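Local structure of dTDP-4-dehydrorhamnose reductase (Bacillus anthracis, 3SC6) at residues 142-153 with 201-212. The protein catalyses the NADP(H)-dependent interconversion of dTDP-4-dehydro-6-deoxy-L-mannose and dTDP-6-deoxy-L-mannose, a reductase step of dTDP-L-rhamnose biosynthesis. Numbering follows the deposited sequence.
With NAP (NADP nicotinamide-adenine-dinucleotide phosphate), chain G.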
loop_
_atom_site.group_PDB
_atom_site.type_symbol
_atom_site.label_atom_id
_atom_site.label_comp_id
_atom_site.label_asym_id
_atom_site.label_seq_id
_atom_site.Cartn_x
_atom_site.Cartn_y
_atom_site.Cartn_z
ATOM N N LYS A 142 -9.417 -13.041 -6.821
ATOM C CA LYS A 142 -10.858 -13.136 -7.065
ATOM C C LYS A 142 -11.218 -14.464 -7.707
ATOM O O LYS A 142 -12.286 -15.021 -7.454
ATOM C CB LYS A 142 -11.352 -12.045 -8.016
ATOM C CG LYS A 142 -11.279 -10.601 -7.554
ATOM C CD LYS A 142 -11.836 -9.728 -8.695
ATOM C CE LYS A 142 -11.936 -8.251 -8.371
ATOM N NZ LYS A 142 -12.900 -7.970 -7.264
ATOM N N GLU A 143 -10.321 -14.962 -8.549
ATOM C CA GLU A 143 -10.527 -16.223 -9.257
ATOM C C GLU A 143 -10.346 -17.498 -8.423
ATOM O O GLU A 143 -11.017 -18.488 -8.681
ATOM C CB GLU A 143 -9.586 -16.267 -10.474
ATOM C CG GLU A 143 -9.862 -15.182 -11.525
ATOM C CD GLU A 143 -8.814 -15.135 -12.641
ATOM O OE1 GLU A 143 -7.730 -15.736 -12.476
ATOM O OE2 GLU A 143 -9.053 -14.453 -13.666
ATOM N N LEU A 144 -9.482 -17.480 -7.410
ATOM C CA LEU A 144 -9.256 -18.688 -6.606
ATOM C C LEU A 144 -9.656 -18.630 -5.122
ATOM O O LEU A 144 -9.394 -19.574 -4.377
ATOM C CB LEU A 144 -7.779 -19.080 -6.719
ATOM C CG LEU A 144 -7.274 -19.318 -8.151
ATOM C CD1 LEU A 144 -5.787 -19.610 -8.157
ATOM C CD2 LEU A 144 -8.035 -20.433 -8.834
ATOM N N HIS A 145 -10.295 -17.551 -4.690
ATOM C CA HIS A 145 -10.697 -17.441 -3.288
ATOM C C HIS A 145 -11.984 -16.615 -3.210
ATOM O O HIS A 145 -12.238 -15.786 -4.078
ATOM C CB HIS A 145 -9.534 -16.860 -2.474
ATOM C CG HIS A 145 -9.788 -16.793 -1.002
ATOM N ND1 HIS A 145 -10.379 -17.826 -0.306
ATOM C CD2 HIS A 145 -9.440 -15.870 -0.078
ATOM C CE1 HIS A 145 -10.445 -17.511 0.974
ATOM N NE2 HIS A 145 -9.875 -16.332 1.140
ATOM N N ASN A 146 -12.802 -16.847 -2.188
ATOM C CA ASN A 146 -14.066 -16.117 -2.055
ATOM C C ASN A 146 -14.319 -15.382 -0.731
ATOM O O ASN A 146 -15.463 -15.069 -0.388
ATOM C CB ASN A 146 -15.230 -17.060 -2.386
ATOM C CG ASN A 146 -15.266 -18.286 -1.491
ATOM O OD1 ASN A 146 -14.426 -18.454 -0.602
ATOM N ND2 ASN A 146 -16.245 -19.155 -1.728
ATOM N N LYS A 147 -13.248 -15.112 -0.001
ATOM C CA LYS A 147 -13.315 -14.400 1.273
ATOM C C LYS A 147 -12.097 -13.508 1.245
ATOM O O LYS A 147 -11.060 -13.849 1.810
ATOM C CB LYS A 147 -13.235 -15.348 2.465
ATOM C CG LYS A 147 -14.350 -16.369 2.572
ATOM C CD LYS A 147 -14.126 -17.247 3.803
ATOM C CE LYS A 147 -15.212 -18.292 3.970
ATOM N NZ LYS A 147 -14.985 -19.131 5.187
ATOM N N TYR A 148 -12.220 -12.363 0.582
ATOM C CA TYR A 148 -11.102 -11.440 0.466
ATOM C C TYR A 148 -11.469 -9.966 0.475
ATOM O O TYR A 148 -12.623 -9.584 0.297
ATOM C CB TYR A 148 -10.368 -11.713 -0.857
ATOM C CG TYR A 148 -11.278 -11.564 -2.055
ATOM C CD1 TYR A 148 -11.550 -10.312 -2.591
ATOM C CD2 TYR A 148 -11.867 -12.670 -2.653
ATOM C CE1 TYR A 148 -12.391 -10.163 -3.675
ATOM C CE2 TYR A 148 -12.711 -12.528 -3.749
ATOM C CZ TYR A 148 -12.963 -11.269 -4.252
ATOM O OH TYR A 148 -13.794 -11.099 -5.335
ATOM N N PHE A 149 -10.440 -9.151 0.662
ATOM C CA PHE A 149 -10.558 -7.714 0.683
ATOM C C PHE A 149 -9.400 -7.174 -0.136
ATOM O O PHE A 149 -8.252 -7.236 0.304
ATOM C CB PHE A 149 -10.410 -7.146 2.097
ATOM C CG PHE A 149 -11.419 -7.645 3.075
ATOM C CD1 PHE A 149 -12.618 -6.992 3.239
ATOM C CD2 PHE A 149 -11.148 -8.741 3.868
ATOM C CE1 PHE A 149 -13.541 -7.441 4.159
ATOM C CE2 PHE A 149 -12.067 -9.189 4.790
ATOM C CZ PHE A 149 -13.263 -8.541 4.933
ATOM N N ILE A 150 -9.675 -6.687 -1.338
ATOM C CA ILE A 150 -8.614 -6.130 -2.166
ATOM C C ILE A 150 -8.551 -4.673 -1.741
ATOM O O ILE A 150 -9.481 -3.913 -1.995
ATOM C CB ILE A 150 -8.888 -6.267 -3.671
ATOM C CG1 ILE A 150 -8.974 -7.745 -4.052
ATOM C CG2 ILE A 150 -7.778 -5.628 -4.465
ATOM C CD1 ILE A 150 -9.211 -7.986 -5.523
ATOM N N VAL A 151 -7.474 -4.298 -1.057
ATOM C CA VAL A 151 -7.312 -2.930 -0.586
ATOM C C VAL A 151 -6.242 -2.144 -1.351
ATOM O O VAL A 151 -5.046 -2.310 -1.123
ATOM C CB VAL A 151 -6.981 -2.900 0.931
ATOM C CG1 VAL A 151 -6.765 -1.473 1.403
ATOM C CG2 VAL A 151 -8.097 -3.566 1.736
ATOM N N ARG A 152 -6.690 -1.285 -2.259
ATOM C CA ARG A 152 -5.794 -0.459 -3.054
ATOM C C ARG A 152 -5.475 0.804 -2.277
ATOM O O ARG A 152 -6.379 1.458 -1.752
ATOM C CB ARG A 152 -6.470 -0.090 -4.365
ATOM C CG ARG A 152 -6.753 -1.268 -5.250
ATOM C CD ARG A 152 -7.632 -0.890 -6.405
ATOM N NE ARG A 152 -7.901 -2.035 -7.263
ATOM C CZ ARG A 152 -8.785 -2.034 -8.252
ATOM N NH1 ARG A 152 -9.548 -0.969 -8.463
ATOM N NH2 ARG A 152 -8.958 -3.123 -8.988
ATOM N N THR A 153 -4.190 1.136 -2.197
ATOM C CA THR A 153 -3.745 2.325 -1.490
ATOM C C THR A 153 -2.740 3.031 -2.398
ATOM O O THR A 153 -2.505 2.574 -3.516
ATOM C CB THR A 153 -3.097 1.980 -0.150
ATOM O OG1 THR A 153 -2.814 3.184 0.573
ATOM C CG2 THR A 153 -1.823 1.168 -0.361
ATOM N N LEU A 201 -11.944 -3.797 8.546
ATOM C CA LEU A 201 -12.426 -4.734 7.522
ATOM C C LEU A 201 -12.306 -6.207 7.919
ATOM O O LEU A 201 -13.196 -7.000 7.615
ATOM C CB LEU A 201 -11.689 -4.525 6.195
ATOM C CG LEU A 201 -11.879 -3.201 5.449
ATOM C CD1 LEU A 201 -10.935 -3.116 4.257
ATOM C CD2 LEU A 201 -13.337 -3.030 5.015
ATOM N N ILE A 202 -11.218 -6.577 8.594
ATOM C CA ILE A 202 -11.031 -7.980 8.999
ATOM C C ILE A 202 -12.065 -8.485 10.024
ATOM O O ILE A 202 -12.286 -9.691 10.119
ATOM C CB ILE A 202 -9.563 -8.299 9.412
ATOM C CG1 ILE A 202 -9.185 -7.643 10.735
ATOM C CG2 ILE A 202 -8.595 -7.842 8.322
ATOM C CD1 ILE A 202 -7.752 -7.923 11.141
ATOM N N HIS A 203 -12.692 -7.583 10.787
ATOM C CA HIS A 203 -13.719 -7.995 11.772
ATOM C C HIS A 203 -15.074 -8.261 11.118
ATOM O O HIS A 203 -16.011 -8.676 11.789
ATOM C CB HIS A 203 -13.925 -6.952 12.877
ATOM C CG HIS A 203 -12.773 -6.820 13.820
ATOM N ND1 HIS A 203 -11.700 -5.989 13.585
ATOM C CD2 HIS A 203 -12.551 -7.388 15.029
ATOM C CE1 HIS A 203 -10.854 -6.071 14.597
ATOM N NE2 HIS A 203 -11.349 -6.910 15.488
ATOM N N THR A 204 -15.173 -8.017 9.817
ATOM C CA THR A 204 -16.417 -8.232 9.090
ATOM C C THR A 204 -16.182 -9.147 7.901
ATOM O O THR A 204 -15.072 -9.634 7.689
ATOM C CB THR A 204 -16.977 -6.907 8.553
ATOM O OG1 THR A 204 -16.055 -6.339 7.611
ATOM C CG2 THR A 204 -17.218 -5.931 9.689
ATOM N N SER A 205 -17.240 -9.385 7.132
ATOM C CA SER A 205 -17.161 -10.235 5.950
ATOM C C SER A 205 -17.684 -9.480 4.729
ATOM O O SER A 205 -18.199 -10.078 3.789
ATOM C CB SER A 205 -17.943 -11.530 6.160
ATOM O OG SER A 205 -19.303 -11.263 6.434
ATOM N N LEU A 206 -17.539 -8.156 4.761
ATOM C CA LEU A 206 -17.977 -7.281 3.675
ATOM C C LEU A 206 -16.881 -7.371 2.620
ATOM O O LEU A 206 -16.201 -6.390 2.338
ATOM C CB LEU A 206 -18.068 -5.840 4.197
ATOM C CG LEU A 206 -18.957 -5.588 5.427
ATOM C CD1 LEU A 206 -18.828 -4.162 5.915
ATOM C CD2 LEU A 206 -20.412 -5.933 5.165
ATOM N N TYR A 207 -16.731 -8.545 2.018
ATOM C CA TYR A 207 -15.687 -8.762 1.019
ATOM C C TYR A 207 -15.852 -7.895 -0.220
ATOM O O TYR A 207 -16.940 -7.430 -0.523
ATOM C CB TYR A 207 -15.643 -10.230 0.594
ATOM C CG TYR A 207 -15.628 -11.205 1.752
ATOM C CD1 TYR A 207 -14.541 -11.297 2.601
ATOM C CD2 TYR A 207 -16.660 -12.112 1.917
ATOM C CE1 TYR A 207 -14.530 -12.199 3.647
ATOM C CE2 TYR A 207 -16.647 -13.029 2.943
ATOM C CZ TYR A 207 -15.584 -13.068 3.807
ATOM O OH TYR A 207 -15.573 -13.985 4.831
ATOM N N GLY A 208 -14.752 -7.683 -0.933
ATOM C CA GLY A 208 -14.773 -6.878 -2.138
ATOM C C GLY A 208 -13.499 -6.092 -2.329
ATOM O O GLY A 208 -12.489 -6.366 -1.685
ATOM N N THR A 209 -13.562 -5.106 -3.224
ATOM C CA THR A 209 -12.429 -4.251 -3.533
ATOM C C THR A 209 -12.669 -2.893 -2.879
ATOM O O THR A 209 -13.742 -2.327 -3.021
ATOM C CB THR A 209 -12.276 -4.065 -5.060
ATOM O OG1 THR A 209 -12.144 -5.344 -5.695
ATOM C CG2 THR A 209 -11.071 -3.218 -5.376
ATOM N N TYR A 210 -11.661 -2.379 -2.176
ATOM C CA TYR A 210 -11.751 -1.089 -1.484
ATOM C C TYR A 210 -10.574 -0.152 -1.686
ATOM O O TYR A 210 -9.417 -0.582 -1.645
ATOM C CB TYR A 210 -11.807 -1.325 0.020
ATOM C CG TYR A 210 -13.031 -2.014 0.549
ATOM C CD1 TYR A 210 -14.069 -1.275 1.101
ATOM C CD2 TYR A 210 -13.150 -3.395 0.515
ATOM C CE1 TYR A 210 -15.184 -1.884 1.610
ATOM C CE2 TYR A 210 -14.276 -4.023 1.017
ATOM C CZ TYR A 210 -15.294 -3.255 1.564
ATOM O OH TYR A 210 -16.422 -3.852 2.069
ATOM N N HIS A 211 -10.861 1.134 -1.895
ATOM C CA HIS A 211 -9.794 2.105 -2.058
ATOM C C HIS A 211 -9.604 2.781 -0.710
ATOM O O HIS A 211 -10.500 3.473 -0.229
ATOM C CB HIS A 211 -10.059 3.172 -3.121
ATOM C CG HIS A 211 -10.199 2.640 -4.508
ATOM N ND1 HIS A 211 -10.843 3.326 -5.510
ATOM C CD2 HIS A 211 -9.854 1.442 -5.036
ATOM C CE1 HIS A 211 -10.817 2.605 -6.617
ATOM N NE2 HIS A 211 -10.238 1.453 -6.352
ATOM N N VAL A 212 -8.441 2.573 -0.101
ATOM C CA VAL A 212 -8.140 3.167 1.195
ATOM C C VAL A 212 -6.927 4.077 1.084
ATOM O O VAL A 212 -5.812 3.622 0.814
ATOM C CB VAL A 212 -7.861 2.094 2.253
ATOM C CG1 VAL A 212 -7.542 2.747 3.593
ATOM C CG2 VAL A 212 -9.058 1.163 2.381
HETATM P PA NAP G . 7.865 -2.918 1.009
HETATM O O1A NAP G . 8.718 -3.194 -0.206
HETATM O O2A NAP G . 8.503 -2.299 2.234
HETATM O O5B NAP G . 7.138 -4.280 1.463
HETATM C C5B NAP G . 7.162 -5.457 0.660
HETATM C C4B NAP G . 7.861 -6.568 1.436
HETATM O O4B NAP G . 7.691 -7.821 0.754
HETATM C C3B NAP G . 9.363 -6.319 1.569
HETATM O O3B NAP G . 9.779 -6.317 2.937
HETATM C C2B NAP G . 10.004 -7.472 0.831
HETATM O O2B NAP G . 11.214 -7.904 1.454
HETATM C C1B NAP G . 8.918 -8.540 0.869
HETATM N N9A NAP G . 9.131 -9.600 -0.155
HETATM C C8A NAP G . 9.795 -9.497 -1.322
HETATM N N7A NAP G . 9.779 -10.702 -1.937
HETATM C C5A NAP G . 9.111 -11.557 -1.141
HETATM C C6A NAP G . 8.757 -12.993 -1.232
HETATM N N6A NAP G . 9.125 -13.729 -2.309
HETATM N N1A NAP G . 8.052 -13.544 -0.217
HETATM C C2A NAP G . 7.689 -12.805 0.849
HETATM N N3A NAP G . 8.005 -11.498 0.951
HETATM C C4A NAP G . 8.709 -10.860 -0.020
HETATM O O3 NAP G . 6.609 -2.009 0.556
HETATM P PN NAP G . 5.287 -1.809 1.471
HETATM O O1N NAP G . 4.758 -0.417 1.212
HETATM O O2N NAP G . 5.548 -2.278 2.880
HETATM O O5D NAP G . 4.255 -2.850 0.819
HETATM C C5D NAP G . 2.878 -2.844 1.197
HETATM C C4D NAP G . 1.987 -3.110 -0.014
HETATM O O4D NAP G . 1.388 -1.886 -0.467
HETATM C C3D NAP G . 2.747 -3.700 -1.199
HETATM O O3D NAP G . 2.127 -4.915 -1.627
HETATM C C2D NAP G . 2.671 -2.654 -2.290
HETATM O O2D NAP G . 2.497 -3.276 -3.563
HETATM C C1D NAP G . 1.478 -1.789 -1.895
HETATM N N1N NAP G . 1.603 -0.385 -2.313
HETATM C C2N NAP G . 2.628 0.363 -1.870
HETATM C C3N NAP G . 2.757 1.698 -2.255
HETATM C C7N NAP G . 3.918 2.508 -1.744
HETATM O O7N NAP G . 4.767 1.957 -1.058
HETATM N N7N NAP G . 4.009 3.804 -2.035
HETATM C C4N NAP G . 1.803 2.252 -3.104
HETATM C C5N NAP G . 0.753 1.463 -3.542
HETATM C C6N NAP G . 0.672 0.138 -3.127
HETATM P P2B NAP G . 12.645 -7.562 0.793
HETATM O O1X NAP G . 13.619 -7.950 1.879
HETATM O O2X NAP G . 12.715 -8.428 -0.442
HETATM O O3X NAP G . 12.583 -6.083 0.504
#
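Phe149 and Ile150 lie beside Gly208 and Thr209 in parallel register, and five backbone hydrogen bonds link segments 142-153 and 201-212, from Gly208 N to Tyr148 O up to Val212 N to Arg152 O. The pairing is a worked example of how neighbouring parallel strands present one mainly apolar and one polar face.

On the face bearing Phe149 and Val151 the contacts are mostly apolar. The Phe149 ring is sandwiched between Leu201 CB over one face and Tyr207 CD1 over the other, while Thr204 O lies at its edge in plane; its CG is anti to the carbonyl carbon (chi1 -60°), which sends the ring toward the end of helix 191-202 and the loop after it. Phe149 and Tyr207 meet obliquely, planes at 51°. Val151 CG2 and Leu201 CD1 meet tip to tip at 3.8 Å, joining helix 191-202 to the sheet. This is the parallel sheet of the Rossmann fold, in which strand 148-157 pairs with 100-106 as well as with 208-211, the strand that follows helix 191-202. Lys147 places its CA over the Tyr207 ring in a CH-pi contact, 3.5 Å from the centroid.

Polar side chains meet on the opposite face. Arg152 NH1 donates to His211 NE2 (3.3 Å) in the imidazole plane, while Thr209 CG2 sits over the guanidinium centre; NH2 is salt-bridged to Glu138. Lys142 NZ, its chain bent at the last torsion, donates to Thr209 OG1 at 3.2 Å. At the cofactor end, Thr153 OG1 donates to Val212 O, and Thr153 O lies 3.4 Å from C5N of the NADP nicotinamide.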